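PDB 3WIW: glycosyl hydrolase family 88, which hydrolyses unsaturated glucuronyl saccharides with specificity for heparin, probably removing the unsaturated uronic acid left by polysaccharide lyases. Local coordinates for residues D113-G118 with I159-F164; P170-N175 with Y217-Y222; T234-T239 with V361-Y366. One frame throughout, in Å; residues are numbered along the deposited sequence.

Contact 1. Residues D113-G118 with I159-F164; sequences DTHDLG and IRSWDF
The imidazole of H115 lies flat against S161, whose CB sits over one face of the ring, 3.8 Å from its centroid, in a CH-pi contact. This is a loop-to-loop contact of the alpha6/alpha6-barrel: 113-118 runs into the first turn of helix 117-132, while the segment 159-164 leaves strand 158-159 on the way to strand 170-172. On the opposite face of the imidazole, offset toward the rim, lies OD1 of D116, the predicted nucleophile, not bonded to the ring; it bonds N178 ND2 and a bound buffer molecule instead. A chi1 of 69°, with CG tucked in between the two backbone branches, turns the H115 ring over S161 and brings CD2 to 3.1 Å from S161 O. The same carbonyl oxygen accepts the backbone N-H of H115 at 3.1 Å from N to S161 O, nearly straight at 164°. Replacing the ring with an alanine here is likely to leave S161 CB without its aromatic cover and the D116 carboxylate without the ring behind it. S161 OG turns away, taking the N-H of I172 and lying close to the side chain of N175. Farther out the contact thins: D163 OD2 touches D113 CA, while OD1 of D163 pairs with R151. T114 OG1 accepts D116 N at 3.1 Å in an ST turn just ahead of the helix. One water closes the outer end, donating to D113 O at 2.6 Å and accepting from D163 N at 2.9 Å.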
ATOM      1  N   ASP A 113     -17.507   5.567  -6.905  1.00 13.09           N
ATOM      2  CA  ASP A 113     -17.458   6.612  -5.870  1.00 13.88           C
ATOM      3  C   ASP A 113     -16.141   6.765  -5.116  1.00 12.69           C
ATOM      4  O   ASP A 113     -16.080   7.489  -4.115  1.00 15.16           O
ATOM      5  CB  ASP A 113     -18.608   6.446  -4.877  1.00 16.37           C
ATOM      6  CG  ASP A 113     -18.502   5.173  -4.029  1.00 19.50           C
ATOM      7  OD1 ASP A 113     -17.589   4.338  -4.239  1.00 19.25           O
ATOM      8  OD2 ASP A 113     -19.364   5.007  -3.129  1.00 23.96           O
ATOM      9  N   THR A 114     -15.079   6.120  -5.591  1.00 11.10           N
ATOM     10  CA  THR A 114     -13.832   6.136  -4.829  1.00 11.32           C
ATOM     11  C   THR A 114     -12.546   5.983  -5.650  1.00 10.34           C
ATOM     12  O   THR A 114     -12.503   5.258  -6.664  1.00 10.57           O
ATOM     13  CB  THR A 114     -13.844   5.034  -3.742  1.00 11.70           C
ATOM     14  OG1 THR A 114     -12.644   5.118  -2.951  1.00 11.50           O
ATOM     15  CG2 THR A 114     -13.962   3.622  -4.351  1.00 13.19           C
ATOM     16  N   HIS A 115     -11.490   6.648  -5.200  1.00  8.82           N
ATOM     17  CA  HIS A 115     -10.175   6.444  -5.801  1.00  9.36           C
ATOM     18  C   HIS A 115      -9.580   5.076  -5.499  1.00  8.61           C
ATOM     19  O   HIS A 115      -8.619   4.678  -6.162  1.00  9.92           O
ATOM     20  CB  HIS A 115      -9.186   7.506  -5.314  1.00  9.61           C
ATOM     21  CG  HIS A 115      -8.801   7.378  -3.873  1.00  9.61           C
ATOM     22  ND1 HIS A 115      -7.489   7.397  -3.463  1.00  9.98           N
ATOM     23  CD2 HIS A 115      -9.553   7.260  -2.751  1.00  9.83           C
ATOM     24  CE1 HIS A 115      -7.443   7.277  -2.145  1.00  9.99           C
ATOM     25  NE2 HIS A 115      -8.683   7.216  -1.683  1.00 10.55           N
ATOM     26  N   ASP A 116     -10.165   4.336  -4.549  1.00  9.27           N
ATOM     27  CA  ASP A 116      -9.526   3.122  -4.012  1.00  9.57           C
ATOM     28  C   ASP A 116      -9.635   1.895  -4.925  1.00  9.62           C
ATOM     29  O   ASP A 116      -9.277   0.784  -4.525  1.00  9.69           O
ATOM     30  CB  ASP A 116     -10.037   2.801  -2.599  1.00  9.45           C
ATOM     31  CG  ASP A 116      -9.468   3.726  -1.554  1.00 10.06           C
ATOM     32  OD1 ASP A 116      -8.293   4.126  -1.699  1.00 11.18           O
ATOM     33  OD2 ASP A 116     -10.200   4.048  -0.583  1.00 11.01           O
ATOM     34  N   LEU A 117     -10.066   2.090  -6.168  1.00  9.86           N
ATOM     35  CA  LEU A 117     -10.103   1.008  -7.148  1.00 10.40           C
ATOM     36  C   LEU A 117      -8.722   0.398  -7.399  1.00  9.30           C
ATOM     37  O   LEU A 117      -8.617  -0.768  -7.772  1.00 10.36           O
ATOM     38  CB  LEU A 117     -10.668   1.505  -8.469  1.00 10.86           C
ATOM     39  CG  LEU A 117     -12.112   2.000  -8.355  1.00 11.56           C
ATOM     40  CD1 LEU A 117     -12.548   2.591  -9.699  1.00 12.51           C
ATOM     41  CD2 LEU A 117     -13.062   0.876  -7.904  1.00 12.44           C
ATOM     42  N   GLY A 118      -7.649   1.166  -7.212  1.00  9.05           N
ATOM     43  CA  GLY A 118      -6.320   0.596  -7.322  1.00  9.46           C
ATOM     44  C   GLY A 118      -6.061  -0.441  -6.222  1.00  9.55           C
ATOM     45  O   GLY A 118      -5.667  -1.596  -6.497  1.00 10.55           O
ATOM     46  N   ILE A 159      -7.198  13.282  -9.271  1.00 11.26           N
ATOM     47  CA  ILE A 159      -8.320  12.416  -8.968  1.00 11.65           C
ATOM     48  C   ILE A 159      -8.938  12.834  -7.641  1.00 10.90           C
ATOM     49  O   ILE A 159      -8.229  13.054  -6.649  1.00 11.40           O
ATOM     50  CB  ILE A 159      -7.841  10.959  -8.858  1.00 11.38           C
ATOM     51  CG1 ILE A 159      -7.340  10.468 -10.231  1.00 12.55           C
ATOM     52  CG2 ILE A 159      -8.956  10.061  -8.286  1.00 11.05           C
ATOM     53  CD1 ILE A 159      -6.653   9.133 -10.177  1.00 13.73           C
ATOM     54  N   ARG A 160     -10.263  12.996  -7.632  1.00 11.25           N
ATOM     55  CA  ARG A 160     -11.007  13.215  -6.398  1.00 11.83           C
ATOM     56  C   ARG A 160     -10.996  11.930  -5.573  1.00 10.71           C
ATOM     57  O   ARG A 160     -11.460  10.887  -6.039  1.00 11.74           O
ATOM     58  CB  ARG A 160     -12.448  13.597  -6.723  1.00 12.35           C
ATOM     59  CG  ARG A 160     -13.191  14.048  -5.483  1.00 13.63           C
ATOM     60  CD  ARG A 160     -14.581  14.458  -5.813  1.00 16.10           C
ATOM     61  NE  ARG A 160     -15.319  14.786  -4.605  1.00 17.66           N
ATOM     62  CZ  ARG A 160     -16.460  15.462  -4.588  1.00 20.91           C
ATOM     63  NH1 ARG A 160     -16.987  15.915  -5.723  1.00 22.00           N
ATOM     64  NH2 ARG A 160     -17.066  15.683  -3.427  1.00 23.46           N
ATOM     65  N   SER A 161     -10.500  11.975  -4.341  1.00 11.44           N
ATOM     66  CA  SER A 161     -10.384  10.735  -3.569  1.00 10.52           C
ATOM     67  C   SER A 161     -11.741  10.195  -3.133  1.00 11.40           C
ATOM     68  O   SER A 161     -12.018   8.992  -3.297  1.00 11.81           O
ATOM     69  CB  SER A 161      -9.477  10.938  -2.358  1.00 12.06           C
ATOM     70  OG  SER A 161      -8.179  11.264  -2.788  1.00 11.32           O
ATOM     71  N   TRP A 162     -12.606  11.057  -2.618  0.64 12.77           N
ATOM     72  CA  TRP A 162     -13.918  10.580  -2.197  0.64 14.46           C
ATOM     73  C   TRP A 162     -14.977  11.635  -2.328  0.64 14.80           C
ATOM     74  O   TRP A 162     -14.681  12.813  -2.537  0.64 13.45           O
ATOM     75  CB  TRP A 162     -13.887  10.032  -0.778  0.64 14.72           C
ATOM     76  CG  TRP A 162     -13.568  11.066   0.270  0.64 16.07           C
ATOM     77  CD1 TRP A 162     -14.251  12.225   0.528  0.64 17.59           C
ATOM     78  CD2 TRP A 162     -12.517  10.998   1.244  0.64 19.05           C
ATOM     79  NE1 TRP A 162     -13.669  12.891   1.579  0.64 18.24           N
ATOM     80  CE2 TRP A 162     -12.603  12.160   2.035  0.64 19.57           C
ATOM     81  CE3 TRP A 162     -11.501  10.072   1.510  0.64 20.13           C
ATOM     82  CZ2 TRP A 162     -11.718  12.417   3.086  0.64 21.01           C
ATOM     83  CZ3 TRP A 162     -10.625  10.324   2.551  0.64 21.21           C
ATOM     84  CH2 TRP A 162     -10.734  11.491   3.326  0.64 20.84           C
ATOM     85  N   ASP A 163     -16.216  11.188  -2.180  1.00 16.57           N
ATOM     86  CA  ASP A 163     -17.390  12.003  -2.492  1.00 19.43           C
ATOM     87  C   ASP A 163     -18.183  12.423  -1.269  1.00 22.30           C
ATOM     88  O   ASP A 163     -19.102  13.240  -1.374  1.00 23.99           O
ATOM     89  CB  ASP A 163     -18.314  11.244  -3.437  1.00 21.02           C
ATOM     90  CG  ASP A 163     -17.697  11.044  -4.790  1.00 22.43           C
ATOM     91  OD1 ASP A 163     -16.790  11.831  -5.143  1.00 22.60           O
ATOM     92  OD2 ASP A 163     -18.117  10.107  -5.492  1.00 23.69           O
ATOM     93  N   PHE A 164     -17.845  11.852  -0.119  1.00 23.43           N
ATOM     94  CA  PHE A 164     -18.579  12.140   1.114  1.00 25.66           C
ATOM     95  C   PHE A 164     -18.002  13.354   1.822  1.00 26.97           C
ATOM     96  O   PHE A 164     -16.909  13.825   1.486  1.00 27.03           O
ATOM     97  CB  PHE A 164     -18.588  10.924   2.050  1.00 26.92           C
ATOM     98  CG  PHE A 164     -17.219  10.461   2.462  1.00 27.34           C
ATOM     99  CD1 PHE A 164     -16.541  11.075   3.505  1.00 27.80           C
ATOM    100  CD2 PHE A 164     -16.605   9.418   1.790  1.00 26.96           C
ATOM    101  CE1 PHE A 164     -15.277  10.649   3.881  1.00 27.73           C
ATOM    102  CE2 PHE A 164     -15.349   8.981   2.165  1.00 27.17           C
ATOM    103  CZ  PHE A 164     -14.679   9.601   3.207  1.00 27.12           C
TER
HETATM  104  O   HOH W   1     -16.697   8.317  -1.707  1.00 29.68           O

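Contact 2. Residues P170-N175 with Y217-Y222; sequences PVIIDN and YHVISY
The H218 ring has a water in plane at its edge, weakly bonded to NE2, and D174 OD1 near that edge, 20° out of the ring plane; I172 CB and I173 CG2 approach it obliquely and W244 stacks on it. In Y222, whose OH bonds N208, I220 CG2 lies over one face and V171 CB meets the edge in plane. Between these rings runs an antiparallel strand pair, 170-172 against 219-222, part of a small three-stranded sheet completed by strand 229-233. V171 and I220 form the hydrogen-bonded pair, with V171 N to I220 O at 2.8 Å and I220 N to V171 O at 2.9 Å. P170 and I172 share one face with V219 and S221, where I172 CG2 meets V219 CG2 at 3.9 Å; V171 and I220 point to the other. Past the strand, I173 N donates to H218 O, and a type I turn from I172 to N175 carries D174, the predicted proton donor, round to the imidazole. With CG anti to the backbone N (chi1 -165°), H218 extends its ring toward D174, and Q236 N donates to ND1. That leaves NE2 to donate to the syn lone pair of D174 OD1 at 3.0 Å, with a bent N-H...O angle of 131°. The water donates to D174 OD2 at 2.8 Å.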
ATOM      1  N   PRO A 170     -11.692  16.716  -2.126  1.00 12.09           N
ATOM      2  CA  PRO A 170     -10.614  16.233  -1.270  1.00 10.84           C
ATOM      3  C   PRO A 170      -9.706  15.262  -2.002  1.00 10.35           C
ATOM      4  O   PRO A 170     -10.195  14.358  -2.710  1.00 11.56           O
ATOM      5  CB  PRO A 170     -11.361  15.514  -0.150  1.00 12.54           C
ATOM      6  CG  PRO A 170     -12.620  14.975  -0.843  1.00 13.44           C
ATOM      7  CD  PRO A 170     -12.951  15.984  -1.911  1.00 12.93           C
ATOM      8  N   VAL A 171      -8.399  15.431  -1.818  1.00 10.47           N
ATOM      9  CA  VAL A 171      -7.403  14.499  -2.366  1.00  9.40           C
ATOM     10  C   VAL A 171      -6.500  14.067  -1.218  1.00  9.11           C
ATOM     11  O   VAL A 171      -5.920  14.907  -0.515  1.00 10.57           O
ATOM     12  CB  VAL A 171      -6.555  15.183  -3.467  1.00 10.25           C
ATOM     13  CG1 VAL A 171      -5.504  14.202  -4.025  1.00 10.72           C
ATOM     14  CG2 VAL A 171      -7.456  15.674  -4.590  1.00 11.22           C
ATOM     15  N   ILE A 172      -6.409  12.768  -0.985  1.00  9.86           N
ATOM     16  CA  ILE A 172      -5.576  12.268   0.102  1.00  9.00           C
ATOM     17  C   ILE A 172      -4.251  11.723  -0.424  1.00  8.36           C
ATOM     18  O   ILE A 172      -4.163  11.320  -1.584  1.00  9.76           O
ATOM     19  CB  ILE A 172      -6.323  11.220   0.975  1.00  9.81           C
ATOM     20  CG1 ILE A 172      -6.580   9.877   0.254  1.00  9.32           C
ATOM     21  CG2 ILE A 172      -7.628  11.823   1.473  1.00 11.67           C
ATOM     22  CD1 ILE A 172      -7.405   8.889   1.114  1.00  9.82           C
ATOM     23  N   ILE A 173      -3.228  11.714   0.423  1.00  8.40           N
ATOM     24  CA  ILE A 173      -1.914  11.244   0.021  1.00  8.50           C
ATOM     25  C   ILE A 173      -1.988   9.774  -0.464  1.00  8.64           C
ATOM     26  O   ILE A 173      -1.245   9.373  -1.388  1.00  9.64           O
ATOM     27  CB  ILE A 173      -0.886  11.449   1.174  1.00  9.21           C
ATOM     28  CG1 ILE A 173       0.542  11.291   0.665  1.00 10.11           C
ATOM     29  CG2 ILE A 173      -1.133  10.469   2.345  1.00  9.56           C
ATOM     30  CD1 ILE A 173       1.035  12.453  -0.219  1.00 11.29           C
ATOM     31  N   ASP A 174      -2.873   8.980   0.154  1.00  8.86           N
ATOM     32  CA  ASP A 174      -3.031   7.559  -0.196  1.00  8.69           C
ATOM     33  C   ASP A 174      -3.376   7.384  -1.690  1.00  8.62           C
ATOM     34  O   ASP A 174      -3.116   6.327  -2.274  1.00  9.17           O
ATOM     35  CB  ASP A 174      -4.137   6.874   0.621  1.00  8.78           C
ATOM     36  CG  ASP A 174      -4.267   7.367   2.072  1.00  9.60           C
ATOM     37  OD1 ASP A 174      -4.198   8.586   2.356  1.00  9.67           O
ATOM     38  OD2 ASP A 174      -4.555   6.504   2.924  1.00 10.34           O
ATOM     39  N   ASN A 175      -3.985   8.406  -2.294  1.00  8.49           N
ATOM     40  CA  ASN A 175      -4.420   8.364  -3.696  1.00  8.67           C
ATOM     41  C   ASN A 175      -3.209   8.144  -4.625  1.00  8.37           C
ATOM     42  O   ASN A 175      -3.386   7.622  -5.733  1.00  9.52           O
ATOM     43  CB  ASN A 175      -5.190   9.659  -4.018  1.00  9.38           C
ATOM     44  CG  ASN A 175      -6.183   9.563  -5.196  1.00  9.27           C
ATOM     45  OD1 ASN A 175      -7.263  10.184  -5.123  1.00  9.93           O
ATOM     46  ND2 ASN A 175      -5.834   8.843  -6.270  1.00  9.75           N
ATOM     47  N   TYR A 217       1.165  16.402   4.125  1.00 10.31           N
ATOM     48  CA  TYR A 217      -0.192  16.483   4.661  1.00 10.80           C
ATOM     49  C   TYR A 217      -0.957  15.205   4.342  1.00  9.33           C
ATOM     50  O   TYR A 217      -0.578  14.430   3.442  1.00 10.33           O
ATOM     51  CB  TYR A 217      -0.960  17.631   3.976  1.00 11.91           C
ATOM     52  CG  TYR A 217      -0.444  19.008   4.323  1.00 11.68           C
ATOM     53  CD1 TYR A 217      -0.815  19.621   5.519  1.00 12.89           C
ATOM     54  CD2 TYR A 217       0.416  19.697   3.471  1.00 12.07           C
ATOM     55  CE1 TYR A 217      -0.351  20.862   5.855  1.00 13.56           C
ATOM     56  CE2 TYR A 217       0.889  20.948   3.792  1.00 13.53           C
ATOM     57  CZ  TYR A 217       0.502  21.528   4.988  1.00 14.30           C
ATOM     58  OH  TYR A 217       0.948  22.762   5.340  1.00 16.21           O
ATOM     59  N   HIS A 218      -2.081  15.003   5.018  1.00  9.45           N
ATOM     60  CA  HIS A 218      -2.948  13.901   4.629  1.00  9.44           C
ATOM     61  C   HIS A 218      -3.889  14.338   3.498  1.00  9.52           C
ATOM     62  O   HIS A 218      -3.909  13.710   2.434  1.00  9.83           O
ATOM     63  CB  HIS A 218      -3.717  13.341   5.835  1.00  9.93           C
ATOM     64  CG  HIS A 218      -4.334  12.005   5.566  1.00  9.79           C
ATOM     65  ND1 HIS A 218      -4.943  11.243   6.539  1.00 10.57           N
ATOM     66  CD2 HIS A 218      -4.439  11.300   4.410  1.00 10.60           C
ATOM     67  CE1 HIS A 218      -5.388  10.124   6.001  1.00 11.82           C
ATOM     68  NE2 HIS A 218      -5.098  10.138   4.709  1.00 10.62           N
ATOM     69  N   VAL A 219      -4.669  15.401   3.726  1.00  9.79           N
ATOM     70  CA  VAL A 219      -5.701  15.851   2.801  1.00 10.74           C
ATOM     71  C   VAL A 219      -5.399  17.242   2.288  1.00 11.05           C
ATOM     72  O   VAL A 219      -5.147  18.167   3.062  1.00 13.17           O
ATOM     73  CB  VAL A 219      -7.073  15.915   3.505  1.00 11.89           C
ATOM     74  CG1 VAL A 219      -8.203  16.254   2.526  1.00 13.09           C
ATOM     75  CG2 VAL A 219      -7.362  14.608   4.146  1.00 12.32           C
ATOM     76  N   ILE A 220      -5.433  17.389   0.975  1.00 10.61           N
ATOM     77  CA  ILE A 220      -5.528  18.707   0.356  1.00 11.95           C
ATOM     78  C   ILE A 220      -6.914  18.817  -0.267  1.00 12.15           C
ATOM     79  O   ILE A 220      -7.351  17.926  -1.009  1.00 12.97           O
ATOM     80  CB  ILE A 220      -4.443  18.897  -0.730  1.00 12.53           C
ATOM     81  CG1 ILE A 220      -3.037  18.700  -0.123  1.00 11.91           C
ATOM     82  CG2 ILE A 220      -4.563  20.271  -1.400  1.00 13.05           C
ATOM     83  CD1 ILE A 220      -2.646  19.737   0.914  1.00 12.82           C
ATOM     84  N   SER A 221      -7.609  19.906   0.050  0.59 13.06           N
ATOM     85  CA  SER A 221      -8.900  20.198  -0.556  0.59 15.14           C
ATOM     86  C   SER A 221      -8.735  21.276  -1.609  0.59 14.56           C
ATOM     87  O   SER A 221      -8.106  22.314  -1.360  0.59 15.14           O
ATOM     88  CB  SER A 221      -9.916  20.656   0.482  0.59 18.49           C
ATOM     89  OG  SER A 221     -11.176  20.807  -0.142  0.59 21.69           O
ATOM     90  N   TYR A 222      -9.316  21.041  -2.781  1.00 14.34           N
ATOM     91  CA  TYR A 222      -9.183  21.963  -3.902  1.00 14.84           C
ATOM     92  C   TYR A 222     -10.494  22.615  -4.302  1.00 14.80           C
ATOM     93  O   TYR A 222     -11.576  22.085  -4.025  1.00 16.04           O
ATOM     94  CB  TYR A 222      -8.679  21.180  -5.109  1.00 15.64           C
ATOM     95  CG  TYR A 222      -7.260  20.660  -5.011  1.00 13.74           C
ATOM     96  CD1 TYR A 222      -6.184  21.447  -5.422  1.00 14.12           C
ATOM     97  CD2 TYR A 222      -6.996  19.370  -4.559  1.00 13.53           C
ATOM     98  CE1 TYR A 222      -4.881  20.961  -5.384  1.00 13.14           C
ATOM     99  CE2 TYR A 222      -5.683  18.881  -4.494  1.00 12.90           C
ATOM    100  CZ  TYR A 222      -4.634  19.688  -4.916  1.00 12.10           C
ATOM    101  OH  TYR A 222      -3.330  19.221  -4.871  1.00 13.22           O
TER
HETATM  102  O   HOH W   2      -6.442   7.593   4.670  1.00 16.71           O

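Contact 3. Residues T234-T239 with V361-Y366; sequences THQGLT and VGALLY
Y366 brings its hydroxyl over one face of the H235 imidazole, 3.4 Å from OH to CE1, covering the tighter part of the contact, which is made by H235, Q236 and A363. The two aromatic side chains cross at about a right angle, with the ring planes 45° apart. H235 O lies at the edge of the Y366 ring, in its plane, and 3.2 Å from Y366 OH. Beside this pair Q236 passes A363, whose CB meets NE2 at 3.7 Å and also packs on CG. Q236 CG stands anti to the carbonyl carbon (chi1 -71°), and the extended chain beyond it lays the amide alongside A363.

The looser, solvent side belongs to L365, the outer part of Y366 and the waters. L365 reaches in mainly with CD1, touching G237 O at 3.5 Å and L238 O. Between the backbones two waters mediate: Q236 O accepts from both, and one takes the N-H of L364 at 3.0 Å, the other that of L365 at 2.9 Å. T234 OG1 accepts G237 N in an ST motif.

These are two loops at the rim of the barrel, joined mainly by side-chain packing and water. T234 is a predicted substrate-binding residue, and R246, another, bonds the carbonyl oxygens of V361 and G362. H235 NE2 binds the sulfonate of a bound buffer molecule, which is consistent with, though it does not establish, a place for an anionic group such as a sulfate.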
ATOM      1  N   THR A 234      -5.194  17.208   8.196  1.00 10.60           N
ATOM      2  CA  THR A 234      -5.055  15.780   8.430  1.00 10.20           C
ATOM      3  C   THR A 234      -6.410  15.077   8.328  1.00 11.17           C
ATOM      4  O   THR A 234      -7.474  15.698   8.362  1.00 14.38           O
ATOM      5  CB  THR A 234      -4.385  15.469   9.776  1.00 11.47           C
ATOM      6  OG1 THR A 234      -3.961  14.101   9.738  1.00 10.76           O
ATOM      7  CG2 THR A 234      -5.345  15.685  10.961  1.00 11.75           C
ATOM      8  N   HIS A 235      -6.361  13.762   8.228  1.00 10.70           N
ATOM      9  CA  HIS A 235      -7.533  12.946   8.456  1.00 11.52           C
ATOM     10  C   HIS A 235      -7.186  11.857   9.468  1.00 11.13           C
ATOM     11  O   HIS A 235      -7.865  11.725  10.479  1.00 13.12           O
ATOM     12  CB  HIS A 235      -8.086  12.379   7.146  1.00 14.42           C
ATOM     13  CG  HIS A 235      -9.359  11.626   7.317  1.00 18.98           C
ATOM     14  ND1 HIS A 235     -10.546  12.242   7.659  1.00 22.82           N
ATOM     15  CD2 HIS A 235      -9.640  10.308   7.180  1.00 21.16           C
ATOM     16  CE1 HIS A 235     -11.500  11.332   7.733  1.00 24.01           C
ATOM     17  NE2 HIS A 235     -10.973  10.151   7.455  1.00 23.58           N
ATOM     18  N   GLN A 236      -6.111  11.118   9.237  1.00 10.23           N
ATOM     19  CA  GLN A 236      -5.743  10.027  10.149  1.00 10.62           C
ATOM     20  C   GLN A 236      -4.455  10.244  10.950  1.00 10.65           C
ATOM     21  O   GLN A 236      -4.026   9.349  11.704  1.00 12.13           O
ATOM     22  CB  GLN A 236      -5.763   8.678   9.414  1.00 12.73           C
ATOM     23  CG  GLN A 236      -7.221   8.281   9.119  1.00 14.03           C
ATOM     24  CD  GLN A 236      -7.400   7.109   8.211  1.00 17.32           C
ATOM     25  OE1 GLN A 236      -6.610   6.889   7.322  1.00 19.49           O
ATOM     26  NE2 GLN A 236      -8.480   6.364   8.411  1.00 18.60           N
ATOM     27  N   GLY A 237      -3.868  11.434  10.840  1.00 10.78           N
ATOM     28  CA  GLY A 237      -2.709  11.775  11.648  1.00 11.34           C
ATOM     29  C   GLY A 237      -3.039  12.532  12.918  1.00 10.02           C
ATOM     30  O   GLY A 237      -4.198  12.790  13.238  1.00 11.06           O
ATOM     31  N   LEU A 238      -1.995  12.893  13.647  1.00  9.88           N
ATOM     32  CA  LEU A 238      -2.143  13.607  14.894  1.00  9.87           C
ATOM     33  C   LEU A 238      -2.752  15.007  14.763  1.00  9.57           C
ATOM     34  O   LEU A 238      -3.650  15.370  15.540  1.00 10.96           O
ATOM     35  CB  LEU A 238      -0.770  13.709  15.551  1.00 10.30           C
ATOM     36  CG  LEU A 238      -0.731  14.259  16.971  1.00 11.01           C
ATOM     37  CD1 LEU A 238      -1.242  13.205  17.961  1.00 11.05           C
ATOM     38  CD2 LEU A 238       0.696  14.682  17.344  1.00 12.36           C
ATOM     39  N   THR A 239      -2.259  15.804  13.812  1.00 10.19           N
ATOM     40  CA  THR A 239      -2.744  17.178  13.612  1.00 10.10           C
ATOM     41  C   THR A 239      -2.612  17.550  12.141  1.00 10.78           C
ATOM     42  O   THR A 239      -1.931  16.865  11.375  1.00 10.37           O
ATOM     43  CB  THR A 239      -1.919  18.236  14.382  1.00 11.87           C
ATOM     44  OG1 THR A 239      -0.649  18.397  13.740  1.00 11.15           O
ATOM     45  CG2 THR A 239      -1.704  17.887  15.868  1.00 12.99           C
ATOM     46  N   VAL A 361      -1.620   0.159  12.984  1.00  8.52           N
ATOM     47  CA  VAL A 361      -2.580   1.116  13.550  1.00  8.82           C
ATOM     48  C   VAL A 361      -3.397   1.698  12.401  1.00  8.98           C
ATOM     49  O   VAL A 361      -2.839   2.382  11.516  1.00  9.32           O
ATOM     50  CB  VAL A 361      -1.850   2.257  14.299  1.00  9.35           C
ATOM     51  CG1 VAL A 361      -2.844   3.336  14.768  1.00 10.70           C
ATOM     52  CG2 VAL A 361      -1.069   1.721  15.493  1.00 10.50           C
ATOM     53  N   GLY A 362      -4.709   1.438  12.411  1.00  9.41           N
ATOM     54  CA  GLY A 362      -5.585   1.952  11.369  1.00  9.47           C
ATOM     55  C   GLY A 362      -5.832   3.449  11.498  1.00  9.17           C
ATOM     56  O   GLY A 362      -5.448   4.235  10.628  1.00 10.68           O
ATOM     57  N   ALA A 363      -6.484   3.867  12.586  1.00  9.89           N
ATOM     58  CA  ALA A 363      -6.826   5.277  12.778  1.00 11.45           C
ATOM     59  C   ALA A 363      -6.911   5.560  14.269  1.00 10.63           C
ATOM     60  O   ALA A 363      -7.983   5.451  14.893  1.00 11.57           O
ATOM     61  CB  ALA A 363      -8.148   5.643  12.031  1.00 13.93           C
ATOM     62  N   LEU A 364      -5.785   5.958  14.859  1.00 10.73           N
ATOM     63  CA  LEU A 364      -5.686   5.997  16.317  1.00 11.13           C
ATOM     64  C   LEU A 364      -6.653   7.002  16.944  1.00 10.42           C
ATOM     65  O   LEU A 364      -7.285   6.714  17.960  1.00 10.64           O
ATOM     66  CB  LEU A 364      -4.250   6.291  16.740  1.00 11.35           C
ATOM     67  CG  LEU A 364      -3.984   6.091  18.224  1.00 12.15           C
ATOM     68  CD1 LEU A 364      -2.669   5.335  18.387  1.00 15.13           C
ATOM     69  CD2 LEU A 364      -3.945   7.415  18.917  1.00 16.08           C
ATOM     70  N   LEU A 365      -6.782   8.180  16.334  1.00  9.19           N
ATOM     71  CA  LEU A 365      -7.637   9.209  16.924  1.00  9.99           C
ATOM     72  C   LEU A 365      -9.120   8.868  16.807  1.00  9.93           C
ATOM     73  O   LEU A 365      -9.963   9.541  17.409  1.00 10.66           O
ATOM     74  CB  LEU A 365      -7.362  10.591  16.330  1.00 10.56           C
ATOM     75  CG  LEU A 365      -5.974  11.182  16.587  1.00 12.06           C
ATOM     76  CD1 LEU A 365      -5.938  12.675  16.237  1.00 13.69           C
ATOM     77  CD2 LEU A 365      -5.471  10.976  17.999  1.00 13.65           C
ATOM     78  N   TYR A 366      -9.450   7.825  16.048  1.00 10.29           N
ATOM     79  CA  TYR A 366     -10.824   7.338  15.905  1.00 10.30           C
ATOM     80  C   TYR A 366     -11.037   6.099  16.777  1.00 11.46           C
ATOM     81  O   TYR A 366     -12.114   5.487  16.732  1.00 12.48           O
ATOM     82  CB  TYR A 366     -11.140   7.030  14.432  1.00 12.02           C
ATOM     83  CG  TYR A 366     -11.128   8.258  13.536  1.00 12.35           C
ATOM     84  CD1 TYR A 366      -9.923   8.816  13.098  1.00 13.07           C
ATOM     85  CD2 TYR A 366     -12.321   8.854  13.112  1.00 13.66           C
ATOM     86  CE1 TYR A 366      -9.896   9.944  12.305  1.00 12.38           C
ATOM     87  CE2 TYR A 366     -12.299   9.979  12.290  1.00 13.37           C
ATOM     88  CZ  TYR A 366     -11.082  10.510  11.884  1.00 13.56           C
ATOM     89  OH  TYR A 366     -11.053  11.630  11.077  1.00 15.82           O
TER
HETATM   90  O   HOH W   3      -3.823   6.693  12.763  1.00 12.50           O
HETATM   91  O   HOH W   4      -6.314   8.756  13.580  1.00 12.64           O

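In the fold
The contacts follow one another along the chain, each closing before the next opens, yet they gather round one mouth of the barrel. Contacts 1 and 2 are about 11 Å apart between centres, contacts 2 and 3 about 14 Å, contacts 1 and 3 about 19 Å. The loop 159-164 runs on to strand 170-172, and S161 N bonds back to P170 O, joining contact 1 to the small sheet of contact 2. Strand 229-233 of that sheet leads into 234-239, where H235 CB packs on V219 CG2 and the H235 ring meets W162 of contact 1. The predicted nucleophile (contact 1), proton donor (contact 2) and substrate-binding T234 (contact 3) thus surround one probable active site.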